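Local coordinates for SusD superfamily protein (PDB 3OTN) that probably binds nutrients, most likely carbohydrate, at the bacterial outer membrane, as members of the SusD family do, at residues Glu49-Lys54 and Gln68-Ser73; Glu236-Pro241 and Gly247-Gln252; Met366-Gln371 and Ile383-Gln388. One frame throughout, in Å; residues are numbered along the deposited sequence.

Contact 1 of 3, residues Glu49-Lys54 and Gln68-Ser73; sequences EYMTGK and QDLLVS. With EDO (1,2-ethanediol), chain L.
M51 and L70 meet through the ends of their side chains, which cross obliquely. M51 is a selenomethionine. Its CE lies 3.6 Å from L70 CD1, and this is the closest approach between E49-K54 and Q68-S73. CG of M51 lies anti to the carbonyl carbon (chi1 -65°), and the chain then bends at chi2 and chi3. The bends curl the methyl round toward L70. The selenium comes near the other partner: M51 SE stands 4.4 Å from V72 CG2. V72 points its CB toward E49-K54, with CG2 as the touching branch. F67 of helix 64-68 touches both M51 and V72, and W425 also packs on M51.

L70 is placed by the end of helix 64-68. It has positive phi and forms part of a Schellman motif, where the chain turns out of the helix. The carbonyls of L70 and V72 hold a 1,2-ethanediol, probably from the crystallisation liquor. Its O2 donates to L70 O at 2.9 Å, and its O1 to V72 O at 2.6 Å. On the other segment T52 OG1 accepts from K54 N at 3.0 Å, an ST turn that shapes the loop just after M51.

No hydrogen bond links the two segments. They are joined by apolar contact alone, so the fit depends on the shape of the bent M51 side chain against two branched aliphatic ends.

Contact 2 of 3, residues Glu236-Pro241 and Gly247-Gln252; sequences ESLRLP and GEFIYQ
S237 O is approached by two groups. L240 N gives it a weak hydrogen bond of 3.4 Å, and the edge of the F249 ring faces it: S237 O lies near the ring plane, 4.0 Å from F249 CZ. The firmer bond of this turn is R239 N to E236 O, at 3.0 Å. It closes the 3-10 turn from which S237 and L238 meet the ring.

L238 comes at the ring obliquely, through one methyl branch: CD2 lies 4.0 Å from F249 CE1. F249 points its CB toward E236-P241, and its CG lies anti to the carbonyl carbon (chi1 -57°). One face of the ring carries Q252 NE2, 3.2 Å above the plane and over its centre. That amide nitrogen is hydrogen-bonded to S356 OG. F232 meets F249 edge-to-face. Replacing F249 with alanine would remove the ring, which would probably open a gap beside L238 and leave Q252 NE2 without the face beneath it.

E248, just before F249 in the chain, is held by salt bridges to R359 and R392. I250 and Y251 both face Y358, which is a classic beta bulge. The contact thus packs a 3-10 turn against the bulged strand 249-253, the middle strand of a small antiparallel sheet between 355-356 and 358-359.

Contact 3 of 3, residues Met366-Gln371 and Ile383-Gln388; sequences MYAEAQ and IDIVNQ. With EDO (1,2-ethanediol), chain S.
The Y367 ring meets I385 on one side and its own helix on another. I385 CD1 approaches obliquely, 3.8 Å from Y367 CD2, and the two side chains cross at about a right angle. One face of the ring carries Q371 CB, 3.9 Å above the plane and offset toward the rim. Q371 is one helical turn on from Y367. CG of Y367 lies anti to the backbone N (chi1 178°), which swings the ring out beside the helix. Its OH is hydrogen-bonded to N379 ND2, in the link between the two helices. The ring is therefore fixed at its far end while CD2 meets the isoleucine obliquely.

I385 uses both of its arms. CG1 leads to CD1, the tip that reaches the tyrosine. CG2 lies 4.5 Å from A368 CB, a looser contact. The small A368 lets the helices come near here, with A368 CA and I385 CA 7.1 Å apart. All three of these residues are buried, and no hydrogen bond crosses between the segments.

A second flat group, the amide of Q388, has two modelled conformers. In one of them NE2 donates to O1 of a 1,2-ethanediol at 3.1 Å. This bond rests on one conformer and is doubtful; the diol probably comes from the crystallisation liquor. The ethanediol is bonded to Q381 and Y360 as well.

Helices 360-375 and 380-392 run roughly antiparallel as a hairpin, consistent with the TPR clan of the family. Q371 OE1 ties the pair further, through S382 and the backbone of N379. Helix 210-225 packs on Y367 and A370, and helix 403-418 covers E369 and V386. Helix 187-202 packs on M366 and E369.

How the contacts relate
The three contacts follow one another along the chain; none nests and none crosses. Contact 1 closes a loop of 13 residues holding strand 55-56 and most of helix 64-68. Contact 2 comes after helix 210-225 and closes a tight loop of five residues leading into strand 249-253. Contact 3 closes the link between helices 360-375 and 380-392. Contacts 1 and 2 lie on opposite sides of the chain's centre, about 28 Å apart between centres. Contacts 2 and 3 are nearer, with nearest atoms about 7 Å apart. The backbone of E248 bonds to Y360, joining the strand of contact 2 to the start of the first helix of contact 3.

Contact 1 of 3, residues Glu49-Lys54 and Gln68-Ser73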
ATOM      1  N   GLU A  49      -3.461   7.570   3.569  1.00 17.31           N
ATOM      2  CA  GLU A  49      -3.158   7.855   4.974  1.00 19.46           C
ATOM      3  C   GLU A  49      -3.971   8.968   5.574  1.00 19.33           C
ATOM      4  O   GLU A  49      -4.125   9.035   6.806  1.00 20.36           O
ATOM      5  CB  GLU A  49      -1.670   8.170   5.138  1.00 17.97           C
ATOM      6  CG  GLU A  49      -0.736   7.000   4.674  1.00 21.13           C
ATOM      7  CD  GLU A  49      -0.954   5.709   5.451  1.00 20.56           C
ATOM      8  OE1 GLU A  49      -1.291   5.747   6.664  1.00 18.75           O
ATOM      9  OE2 GLU A  49      -0.779   4.630   4.858  1.00 19.95           O
ATOM     10  N   TYR A  50      -4.472   9.864   4.742  1.00 20.57           N
ATOM     11  CA  TYR A  50      -5.153  11.060   5.288  1.00 19.48           C
ATOM     12  C   TYR A  50      -6.523  10.841   5.869  1.00 21.03           C
ATOM     13  O   TYR A  50      -6.982  11.706   6.633  1.00 21.40           O
ATOM     14  CB  TYR A  50      -5.159  12.195   4.279  1.00 22.30           C
ATOM     15  CG  TYR A  50      -3.878  13.006   4.155  1.00 21.73           C
ATOM     16  CD1 TYR A  50      -2.827  12.917   5.074  1.00 20.05           C
ATOM     17  CD2 TYR A  50      -3.772  13.963   3.148  1.00 22.69           C
ATOM     18  CE1 TYR A  50      -1.721  13.754   4.965  1.00 21.16           C
ATOM     19  CE2 TYR A  50      -2.661  14.769   3.026  1.00 20.60           C
ATOM     20  CZ  TYR A  50      -1.635  14.651   3.930  1.00 16.49           C
ATOM     21  OH  TYR A  50      -0.557  15.507   3.784  1.00 20.91           O
HETATM   22  N   MSE A  51      -7.172   9.701   5.616  1.00 20.16           N
HETATM   23  CA  MSE A  51      -8.485   9.476   6.190  1.00 19.84           C
HETATM   24  C   MSE A  51      -8.501   8.510   7.363  1.00 22.56           C
HETATM   25  O   MSE A  51      -9.547   8.350   7.973  1.00 24.86           O
HETATM   26  CB  MSE A  51      -9.503   9.019   5.154  1.00 21.17           C
HETATM   27  CG  MSE A  51      -9.818  10.067   4.092  1.00 27.47           C
HETATM   28 SE   MSE A  51     -10.679  11.652   4.821  0.75 28.37          SE
HETATM   29  CE  MSE A  51     -11.857  11.033   6.130  1.00 13.81           C
ATOM     30  N   THR A  52      -7.356   7.931   7.731  1.00 22.93           N
ATOM     31  CA  THR A  52      -7.316   7.013   8.849  1.00 21.77           C
ATOM     32  C   THR A  52      -7.584   7.684  10.179  1.00 19.97           C
ATOM     33  O   THR A  52      -7.979   7.006  11.118  1.00 20.02           O
ATOM     34  CB  THR A  52      -5.962   6.274   9.015  1.00 21.30           C
ATOM     35  OG1 THR A  52      -4.951   7.212   9.389  1.00 23.80           O
ATOM     36  CG2 THR A  52      -5.548   5.543   7.742  1.00 20.72           C
ATOM     37  N   GLY A  53      -7.338   8.993  10.272  1.00 19.81           N
ATOM     38  CA  GLY A  53      -7.350   9.694  11.544  1.00 22.38           C
ATOM     39  C   GLY A  53      -6.107   9.504  12.409  1.00 21.75           C
ATOM     40  O   GLY A  53      -6.062   9.983  13.557  1.00 22.57           O
ATOM     41  N   LYS A  54      -5.084   8.841  11.856  1.00 23.13           N
ATOM     42  CA  LYS A  54      -3.826   8.572  12.551  1.00 23.32           C
ATOM     43  C   LYS A  54      -2.636   9.372  11.998  1.00 23.14           C
ATOM     44  O   LYS A  54      -1.497   9.164  12.433  1.00 21.44           O
ATOM     45  CB  LYS A  54      -3.442   7.096  12.440  1.00 26.88           C
ATOM     46  CG  LYS A  54      -4.525   6.083  12.656  1.00 36.32           C
ATOM     47  CD  LYS A  54      -5.096   6.080  14.002  1.00 33.46           C
ATOM     48  CE  LYS A  54      -5.940   4.816  14.220  1.00 30.70           C
ATOM     49  NZ  LYS A  54      -7.002   5.117  15.227  1.00 22.50           N
ATOM     50  N   GLN A  68      -9.100  16.297   6.854  1.00 32.36           N
ATOM     51  CA  GLN A  68      -9.432  16.611   8.274  1.00 34.42           C
ATOM     52  C   GLN A  68     -10.837  17.162   8.496  1.00 33.42           C
ATOM     53  O   GLN A  68     -11.483  16.860   9.503  1.00 33.29           O
ATOM     54  CB  GLN A  68      -8.431  17.608   8.875  1.00 34.82           C
ATOM     55  CG  GLN A  68      -8.488  17.681  10.390  1.00 42.71           C
ATOM     56  CD  GLN A  68      -7.346  18.495  10.970  1.00 46.87           C
ATOM     57  OE1 GLN A  68      -7.085  19.600  10.519  1.00 42.21           O
ATOM     58  NE2 GLN A  68      -6.657  17.942  11.973  1.00 46.16           N
ATOM     59  N   ASP A  69     -11.294  17.992   7.567  1.00 31.98           N
ATOM     60  CA  ASP A  69     -12.575  18.663   7.712  1.00 33.87           C
ATOM     61  C   ASP A  69     -13.760  17.850   7.207  1.00 34.17           C
ATOM     62  O   ASP A  69     -14.907  18.308   7.308  1.00 34.13           O
ATOM     63  CB  ASP A  69     -12.540  20.017   6.996  1.00 35.27           C
ATOM     64  CG  ASP A  69     -11.620  21.022   7.682  1.00 40.18           C
ATOM     65  OD1 ASP A  69     -11.243  20.798   8.850  1.00 43.80           O
ATOM     66  OD2 ASP A  69     -11.288  22.031   7.041  1.00 41.36           O
ATOM     67  N   LEU A  70     -13.498  16.661   6.665  1.00 30.15           N
ATOM     68  CA  LEU A  70     -14.532  15.896   5.972  1.00 30.75           C
ATOM     69  C   LEU A  70     -15.201  16.750   4.882  1.00 31.21           C
ATOM     70  O   LEU A  70     -16.431  16.840   4.802  1.00 34.92           O
ATOM     71  CB  LEU A  70     -15.530  15.304   6.971  1.00 30.78           C
ATOM     72  CG  LEU A  70     -15.377  13.810   7.267  1.00 37.50           C
ATOM     73  CD1 LEU A  70     -14.001  13.421   7.713  1.00 37.37           C
ATOM     74  CD2 LEU A  70     -16.429  13.421   8.309  1.00 36.89           C
ATOM     75  N   LEU A  71     -14.367  17.412   4.080  1.00 27.87           N
ATOM     76  CA  LEU A  71     -14.795  18.201   2.928  1.00 28.95           C
ATOM     77  C   LEU A  71     -14.101  17.768   1.636  1.00 25.38           C
ATOM     78  O   LEU A  71     -14.013  18.538   0.700  1.00 26.93           O
ATOM     79  CB  LEU A  71     -14.482  19.681   3.158  1.00 31.49           C
ATOM     80  CG  LEU A  71     -15.156  20.345   4.347  1.00 35.68           C
ATOM     81  CD1 LEU A  71     -14.769  21.829   4.348  1.00 38.47           C
ATOM     82  CD2 LEU A  71     -16.670  20.145   4.259  1.00 30.45           C
ATOM     83  N   VAL A  72     -13.613  16.546   1.601  1.00 21.16           N
ATOM     84  CA  VAL A  72     -13.105  15.936   0.392  1.00 20.00           C
ATOM     85  C   VAL A  72     -14.172  16.059  -0.721  1.00 23.89           C
ATOM     86  O   VAL A  72     -15.391  15.888  -0.471  1.00 23.19           O
ATOM     87  CB  VAL A  72     -12.679  14.477   0.669  1.00 22.11           C
ATOM     88  CG1 VAL A  72     -12.337  13.712  -0.626  1.00 19.55           C
ATOM     89  CG2 VAL A  72     -11.449  14.472   1.599  1.00 24.28           C
ATOM     90  N   SER A  73     -13.709  16.430  -1.913  1.00 21.59           N
ATOM     91  CA  SER A  73     -14.597  16.709  -3.060  1.00 23.18           C
ATOM     92  C   SER A  73     -13.980  16.153  -4.331  1.00 21.31           C
ATOM     93  O   SER A  73     -12.841  15.625  -4.319  1.00 19.59           O
ATOM     94  CB  SER A  73     -14.818  18.222  -3.220  1.00 24.80           C
ATOM     95  OG  SER A  73     -13.691  18.858  -3.806  1.00 23.88           O
TER
HETATM   96  C1  EDO L 613     -17.841  14.931   1.448  1.00 33.57           C
HETATM   97  O1  EDO L 613     -16.490  15.169   1.823  1.00 28.50           O
HETATM   98  C2  EDO L 613     -18.705  16.018   2.046  1.00 36.98           C
HETATM   99  O2  EDO L 613     -18.729  15.780   3.447  1.00 35.36           O

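Contact 2 of 3, residues Glu236-Pro241 and Gly247-Gln252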
ATOM      1  N   GLU A 236      15.002  -1.821  11.308  1.00 22.87           N
ATOM      2  CA  GLU A 236      15.931  -1.096  10.435  1.00 24.01           C
ATOM      3  C   GLU A 236      15.893  -1.613   8.970  1.00 20.87           C
ATOM      4  O   GLU A 236      16.109  -0.851   8.010  1.00 20.17           O
ATOM      5  CB  GLU A 236      17.371  -1.204  10.975  1.00 22.40           C
ATOM      6  CG  GLU A 236      18.290  -0.188  10.365  1.00 26.23           C
ATOM      7  CD  GLU A 236      19.782  -0.443  10.599  1.00 37.21           C
ATOM      8  OE1 GLU A 236      20.170  -1.513  11.099  1.00 47.87           O
ATOM      9  OE2 GLU A 236      20.573   0.440  10.236  1.00 37.67           O
ATOM     10  N   SER A 237      15.638  -2.897   8.780  1.00 20.95           N
ATOM     11  CA  SER A 237      15.530  -3.414   7.408  1.00 22.81           C
ATOM     12  C   SER A 237      14.533  -2.681   6.503  1.00 24.39           C
ATOM     13  O   SER A 237      14.758  -2.629   5.284  1.00 23.61           O
ATOM     14  CB  SER A 237      15.209  -4.894   7.398  1.00 26.51           C
ATOM     15  OG  SER A 237      16.318  -5.636   7.840  1.00 27.48           O
ATOM     16  N   LEU A 238      13.460  -2.124   7.088  1.00 21.38           N
ATOM     17  CA  LEU A 238      12.410  -1.418   6.320  1.00 21.42           C
ATOM     18  C   LEU A 238      12.926  -0.102   5.728  1.00 20.41           C
ATOM     19  O   LEU A 238      12.281   0.455   4.870  1.00 21.37           O
ATOM     20  CB  LEU A 238      11.172  -1.121   7.211  1.00 20.04           C
ATOM     21  CG  LEU A 238      10.475  -2.352   7.810  1.00 20.14           C
ATOM     22  CD1 LEU A 238       9.375  -1.959   8.763  1.00 21.76           C
ATOM     23  CD2 LEU A 238       9.971  -3.275   6.708  1.00 23.71           C
ATOM     24  N   ARG A 239      14.074   0.384   6.213  1.00 19.97           N
ATOM     25  CA  ARG A 239      14.660   1.635   5.778  1.00 20.35           C
ATOM     26  C   ARG A 239      16.125   1.484   5.354  1.00 21.45           C
ATOM     27  O   ARG A 239      16.860   2.476   5.325  1.00 21.50           O
ATOM     28  CB  ARG A 239      14.495   2.703   6.888  1.00 20.04           C
ATOM     29  CG  ARG A 239      15.219   2.447   8.192  1.00 18.60           C
ATOM     30  CD  ARG A 239      14.822   3.465   9.281  1.00 23.06           C
ATOM     31  NE  ARG A 239      15.618   3.198  10.467  1.00 19.77           N
ATOM     32  CZ  ARG A 239      16.900   3.524  10.641  1.00 22.21           C
ATOM     33  NH1 ARG A 239      17.575   4.237   9.744  1.00 23.97           N
ATOM     34  NH2 ARG A 239      17.511   3.128  11.748  1.00 23.78           N
ATOM     35  N   LEU A 240      16.535   0.248   5.015  1.00 19.31           N
ATOM     36  CA  LEU A 240      17.830  -0.031   4.469  1.00 17.69           C
ATOM     37  C   LEU A 240      17.740  -0.367   2.984  1.00 17.91           C
ATOM     38  O   LEU A 240      17.177  -1.418   2.618  1.00 16.73           O
ATOM     39  CB  LEU A 240      18.487  -1.189   5.204  1.00 18.04           C
ATOM     40  CG  LEU A 240      19.270  -0.876   6.452  1.00 26.81           C
ATOM     41  CD1 LEU A 240      19.723  -2.230   7.018  1.00 28.12           C
ATOM     42  CD2 LEU A 240      20.489   0.081   6.165  1.00 25.63           C
ATOM     43  N   PRO A 241      18.327   0.482   2.110  1.00 17.50           N
ATOM     44  CA  PRO A 241      18.292   0.149   0.672  1.00 18.33           C
ATOM     45  C   PRO A 241      18.887  -1.223   0.290  1.00 17.84           C
ATOM     46  O   PRO A 241      18.439  -1.844  -0.691  1.00 18.29           O
ATOM     47  CB  PRO A 241      19.116   1.285   0.029  1.00 19.46           C
ATOM     48  CG  PRO A 241      18.879   2.463   0.928  1.00 19.89           C
ATOM     49  CD  PRO A 241      18.809   1.858   2.340  1.00 19.86           C
ATOM     50  N   GLY A 247      14.458 -10.618   1.700  1.00 21.58           N
ATOM     51  CA  GLY A 247      13.994 -10.767   3.086  1.00 21.47           C
ATOM     52  C   GLY A 247      12.488 -10.926   3.083  1.00 21.95           C
ATOM     53  O   GLY A 247      11.977 -11.910   2.567  1.00 22.25           O
ATOM     54  N   GLU A 248      11.775  -9.918   3.571  1.00 20.12           N
ATOM     55  CA  GLU A 248      10.309  -9.938   3.561  1.00 17.96           C
ATOM     56  C   GLU A 248       9.696  -9.473   2.253  1.00 19.30           C
ATOM     57  O   GLU A 248       8.519  -9.773   1.972  1.00 19.06           O
ATOM     58  CB  GLU A 248       9.756  -9.048   4.656  1.00 15.76           C
ATOM     59  CG  GLU A 248       9.994  -9.541   6.069  1.00 23.98           C
ATOM     60  CD  GLU A 248       9.108  -8.861   7.103  1.00 19.21           C
ATOM     61  OE1 GLU A 248       7.983  -8.384   6.731  1.00 20.40           O
ATOM     62  OE2 GLU A 248       9.537  -8.819   8.293  1.00 17.81           O
ATOM     63  N   PHE A 249      10.446  -8.718   1.465  1.00 18.12           N
ATOM     64  CA  PHE A 249       9.828  -7.978   0.374  1.00 18.90           C
ATOM     65  C   PHE A 249       9.445  -8.893  -0.789  1.00 18.26           C
ATOM     66  O   PHE A 249      10.274  -9.624  -1.329  1.00 16.53           O
ATOM     67  CB  PHE A 249      10.679  -6.819  -0.095  1.00 19.62           C
ATOM     68  CG  PHE A 249      11.028  -5.824   1.003  1.00 19.49           C
ATOM     69  CD1 PHE A 249      10.050  -5.302   1.841  1.00 18.35           C
ATOM     70  CD2 PHE A 249      12.356  -5.452   1.208  1.00 22.76           C
ATOM     71  CE1 PHE A 249      10.383  -4.387   2.849  1.00 19.68           C
ATOM     72  CE2 PHE A 249      12.699  -4.548   2.180  1.00 22.80           C
ATOM     73  CZ  PHE A 249      11.718  -4.004   3.013  1.00 19.13           C
ATOM     74  N   ILE A 250       8.176  -8.804  -1.174  1.00 18.80           N
ATOM     75  CA  ILE A 250       7.564  -9.663  -2.215  1.00 19.27           C
ATOM     76  C   ILE A 250       7.351  -8.857  -3.492  1.00 17.85           C
ATOM     77  O   ILE A 250       7.752  -9.294  -4.590  1.00 20.27           O
ATOM     78  CB  ILE A 250       6.217 -10.269  -1.703  1.00 19.47           C
ATOM     79  CG1 ILE A 250       6.470 -11.164  -0.493  1.00 16.28           C
ATOM     80  CG2 ILE A 250       5.535 -11.130  -2.802  1.00 18.64           C
ATOM     81  CD1 ILE A 250       5.198 -11.545   0.250  1.00 22.56           C
ATOM     82  N   TYR A 251       6.745  -7.688  -3.359  1.00 17.22           N
ATOM     83  CA  TYR A 251       6.625  -6.761  -4.495  1.00 18.15           C
ATOM     84  C   TYR A 251       6.784  -5.310  -4.017  1.00 19.52           C
ATOM     85  O   TYR A 251       6.190  -4.915  -3.025  1.00 17.88           O
ATOM     86  CB  TYR A 251       5.278  -6.997  -5.217  1.00 18.49           C
ATOM     87  CG  TYR A 251       5.300  -6.413  -6.587  1.00 24.21           C
ATOM     88  CD1 TYR A 251       6.030  -7.020  -7.602  1.00 17.17           C
ATOM     89  CD2 TYR A 251       4.646  -5.212  -6.864  1.00 21.52           C
ATOM     90  CE1 TYR A 251       6.100  -6.450  -8.885  1.00 19.16           C
ATOM     91  CE2 TYR A 251       4.700  -4.632  -8.145  1.00 20.16           C
ATOM     92  CZ  TYR A 251       5.430  -5.237  -9.138  1.00 21.88           C
ATOM     93  OH  TYR A 251       5.490  -4.655 -10.367  1.00 20.38           O
ATOM     94  N   GLN A 252       7.565  -4.518  -4.743  1.00 16.80           N
ATOM     95  CA  GLN A 252       7.877  -3.184  -4.320  1.00 16.71           C
ATOM     96  C   GLN A 252       7.908  -2.228  -5.501  1.00 17.28           C
ATOM     97  O   GLN A 252       8.195  -2.614  -6.623  1.00 16.12           O
ATOM     98  CB  GLN A 252       9.289  -3.172  -3.688  1.00 17.22           C
ATOM     99  CG  GLN A 252       9.462  -4.015  -2.426  1.00 17.02           C
ATOM    100  CD  GLN A 252      10.681  -3.625  -1.648  1.00 16.09           C
ATOM    101  OE1 GLN A 252      11.811  -3.899  -2.074  1.00 16.43           O
ATOM    102  NE2 GLN A 252      10.474  -2.978  -0.487  1.00 15.73           N
TER

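Contact 3 of 3, residues Met366-Gln371 and Ile383-Gln388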
HETATM    1  N   MSE A 366      -2.404 -11.567   7.016  1.00 18.78           N
HETATM    2  CA  MSE A 366      -3.530 -11.948   6.139  1.00 19.42           C
HETATM    3  C   MSE A 366      -3.887 -13.415   6.283  1.00 20.97           C
HETATM    4  O   MSE A 366      -5.068 -13.738   6.284  1.00 19.34           O
HETATM    5  CB  MSE A 366      -3.253 -11.606   4.670  1.00 18.69           C
HETATM    6  CG  MSE A 366      -3.273 -10.120   4.389  1.00 24.11           C
HETATM    7 SE   MSE A 366      -3.406  -9.794   2.471  0.75 22.88          SE
HETATM    8  CE  MSE A 366      -1.717 -10.494   1.899  1.00 25.44           C
ATOM      9  N   TYR A 367      -2.885 -14.294   6.433  1.00 20.14           N
ATOM     10  CA  TYR A 367      -3.175 -15.702   6.741  1.00 20.67           C
ATOM     11  C   TYR A 367      -3.938 -15.847   8.060  1.00 22.59           C
ATOM     12  O   TYR A 367      -4.991 -16.509   8.078  1.00 21.49           O
ATOM     13  CB  TYR A 367      -1.940 -16.625   6.774  1.00 20.32           C
ATOM     14  CG  TYR A 367      -2.340 -18.060   7.152  1.00 21.00           C
ATOM     15  CD1 TYR A 367      -2.867 -18.936   6.209  1.00 26.37           C
ATOM     16  CD2 TYR A 367      -2.242 -18.507   8.469  1.00 22.83           C
ATOM     17  CE1 TYR A 367      -3.286 -20.231   6.577  1.00 24.10           C
ATOM     18  CE2 TYR A 367      -2.631 -19.790   8.835  1.00 25.14           C
ATOM     19  CZ  TYR A 367      -3.158 -20.642   7.873  1.00 27.18           C
ATOM     20  OH  TYR A 367      -3.549 -21.896   8.240  1.00 26.27           O
ATOM     21  N   ALA A 368      -3.408 -15.276   9.151  1.00 21.80           N
ATOM     22  CA  ALA A 368      -4.073 -15.346  10.475  1.00 20.95           C
ATOM     23  C   ALA A 368      -5.517 -14.837  10.403  1.00 21.63           C
ATOM     24  O   ALA A 368      -6.419 -15.453  10.977  1.00 23.09           O
ATOM     25  CB  ALA A 368      -3.305 -14.570  11.555  1.00 21.32           C
ATOM     26  N   GLU A 369      -5.724 -13.722   9.708  1.00 18.90           N
ATOM     27  CA  GLU A 369      -7.063 -13.133   9.598  1.00 20.74           C
ATOM     28  C   GLU A 369      -8.022 -14.019   8.826  1.00 19.14           C
ATOM     29  O   GLU A 369      -9.105 -14.322   9.301  1.00 21.46           O
ATOM     30  CB  GLU A 369      -7.013 -11.708   9.017  1.00 20.00           C
ATOM     31  CG  GLU A 369      -8.408 -11.057   8.973  1.00 22.33           C
ATOM     32  CD  GLU A 369      -8.408  -9.553   8.658  1.00 19.91           C
ATOM     33  OE1 GLU A 369      -7.340  -8.977   8.474  1.00 22.20           O
ATOM     34  OE2 GLU A 369      -9.507  -8.952   8.642  1.00 21.90           O
ATOM     35  N   ALA A 370      -7.622 -14.443   7.638  1.00 20.73           N
ATOM     36  CA  ALA A 370      -8.445 -15.334   6.821  1.00 22.03           C
ATOM     37  C   ALA A 370      -8.754 -16.657   7.529  1.00 23.97           C
ATOM     38  O   ALA A 370      -9.893 -17.162   7.466  1.00 22.56           O
ATOM     39  CB  ALA A 370      -7.749 -15.613   5.466  1.00 21.08           C
ATOM     40  N   GLN A 371      -7.726 -17.231   8.166  1.00 25.08           N
ATOM     41  CA  GLN A 371      -7.832 -18.538   8.817  1.00 25.60           C
ATOM     42  C   GLN A 371      -8.833 -18.484   9.965  1.00 24.65           C
ATOM     43  O   GLN A 371      -9.726 -19.347  10.051  1.00 24.51           O
ATOM     44  CB  GLN A 371      -6.456 -19.044   9.310  1.00 25.82           C
ATOM     45  CG  GLN A 371      -6.469 -20.447   9.870  1.00 28.27           C
ATOM     46  CD  GLN A 371      -6.772 -20.485  11.371  1.00 27.59           C
ATOM     47  OE1 GLN A 371      -6.164 -19.751  12.141  1.00 25.51           O
ATOM     48  NE2 GLN A 371      -7.697 -21.344  11.782  1.00 25.63           N
ATOM     49  N   ILE A 383      -1.533 -18.636  15.563  1.00 26.23           N
ATOM     50  CA  ILE A 383      -1.045 -18.338  16.902  1.00 26.64           C
ATOM     51  C   ILE A 383       0.439 -17.993  16.839  1.00 27.05           C
ATOM     52  O   ILE A 383       0.861 -16.985  17.399  1.00 25.81           O
ATOM     53  CB  ILE A 383      -1.297 -19.506  17.884  1.00 27.62           C
ATOM     54  CG1 ILE A 383      -2.796 -19.596  18.218  1.00 28.91           C
ATOM     55  CG2 ILE A 383      -0.472 -19.360  19.200  1.00 27.97           C
ATOM     56  CD1 ILE A 383      -3.184 -20.856  18.961  1.00 27.86           C
ATOM     57  N   ASP A 384       1.215 -18.821  16.138  1.00 28.33           N
ATOM     58  CA  ASP A 384       2.661 -18.594  16.006  1.00 27.11           C
ATOM     59  C   ASP A 384       2.962 -17.268  15.277  1.00 25.33           C
ATOM     60  O   ASP A 384       3.890 -16.581  15.639  1.00 25.98           O
ATOM     61  CB  ASP A 384       3.353 -19.775  15.280  1.00 25.85           C
ATOM     62  CG  ASP A 384       3.415 -21.042  16.111  1.00 29.35           C
ATOM     63  OD1 ASP A 384       3.208 -20.998  17.343  1.00 37.85           O
ATOM     64  OD2 ASP A 384       3.677 -22.113  15.524  1.00 31.96           O
ATOM     65  N   ILE A 385       2.177 -16.915  14.261  1.00 27.23           N
ATOM     66  CA  ILE A 385       2.364 -15.658  13.499  1.00 25.50           C
ATOM     67  C   ILE A 385       2.205 -14.431  14.420  1.00 25.31           C
ATOM     68  O   ILE A 385       3.092 -13.572  14.473  1.00 28.20           O
ATOM     69  CB  ILE A 385       1.386 -15.602  12.284  1.00 25.95           C
ATOM     70  CG1 ILE A 385       1.897 -16.511  11.165  1.00 24.84           C
ATOM     71  CG2 ILE A 385       1.131 -14.144  11.775  1.00 24.56           C
ATOM     72  CD1 ILE A 385       0.821 -16.899  10.132  1.00 22.01           C
ATOM     73  N   VAL A 386       1.120 -14.404  15.190  1.00 24.10           N
ATOM     74  CA  VAL A 386       0.881 -13.335  16.145  1.00 25.19           C
ATOM     75  C   VAL A 386       1.999 -13.266  17.193  1.00 25.98           C
ATOM     76  O   VAL A 386       2.486 -12.182  17.505  1.00 24.67           O
ATOM     77  CB  VAL A 386      -0.519 -13.459  16.815  1.00 26.62           C
ATOM     78  CG1 VAL A 386      -0.631 -12.550  17.995  1.00 25.97           C
ATOM     79  CG2 VAL A 386      -1.605 -13.102  15.791  1.00 24.10           C
ATOM     80  N   ASN A 387       2.449 -14.413  17.697  1.00 24.63           N
ATOM     81  CA  ASN A 387       3.536 -14.402  18.694  1.00 25.71           C
ATOM     82  C   ASN A 387       4.924 -14.022  18.149  1.00 26.46           C
ATOM     83  O   ASN A 387       5.719 -13.431  18.869  1.00 26.74           O
ATOM     84  CB  ASN A 387       3.580 -15.731  19.442  1.00 25.68           C
ATOM     85  CG  ASN A 387       2.382 -15.918  20.364  1.00 29.86           C
ATOM     86  OD1 ASN A 387       1.765 -14.953  20.817  1.00 30.20           O
ATOM     87  ND2 ASN A 387       2.059 -17.159  20.649  1.00 27.86           N
ATOM     88  N   GLN A 388       5.197 -14.353  16.886  1.00 28.11           N
ATOM     89  CA  GLN A 388       6.449 -13.952  16.229  0.50 27.99           C
ATOM     90  C   GLN A 388       6.489 -12.431  16.048  1.00 25.22           C
ATOM     91  O   GLN A 388       7.492 -11.804  16.341  1.00 25.34           O
ATOM     92  CB  GLN A 388       6.623 -14.676  14.881  0.50 27.86           C
ATOM     93  CG  GLN A 388       6.927 -16.188  15.006  0.50 32.03           C
ATOM     94  CD  GLN A 388       6.445 -16.995  13.791  0.50 36.66           C
ATOM     95  OE1 GLN A 388       5.993 -16.421  12.790  0.50 29.77           O
ATOM     96  NE2 GLN A 388       6.524 -18.329  13.885  0.50 26.37           N
TER
HETATM   97  C1  EDO S 632       5.692 -19.086   9.951  1.00 49.94           C
HETATM   98  O1  EDO S 632       5.474 -19.568  11.282  1.00 49.23           O
HETATM   99  C2  EDO S 632       6.490 -17.789  10.000  1.00 48.29           C
HETATM  100  O2  EDO S 632       7.316 -17.697   8.831  1.00 57.68           O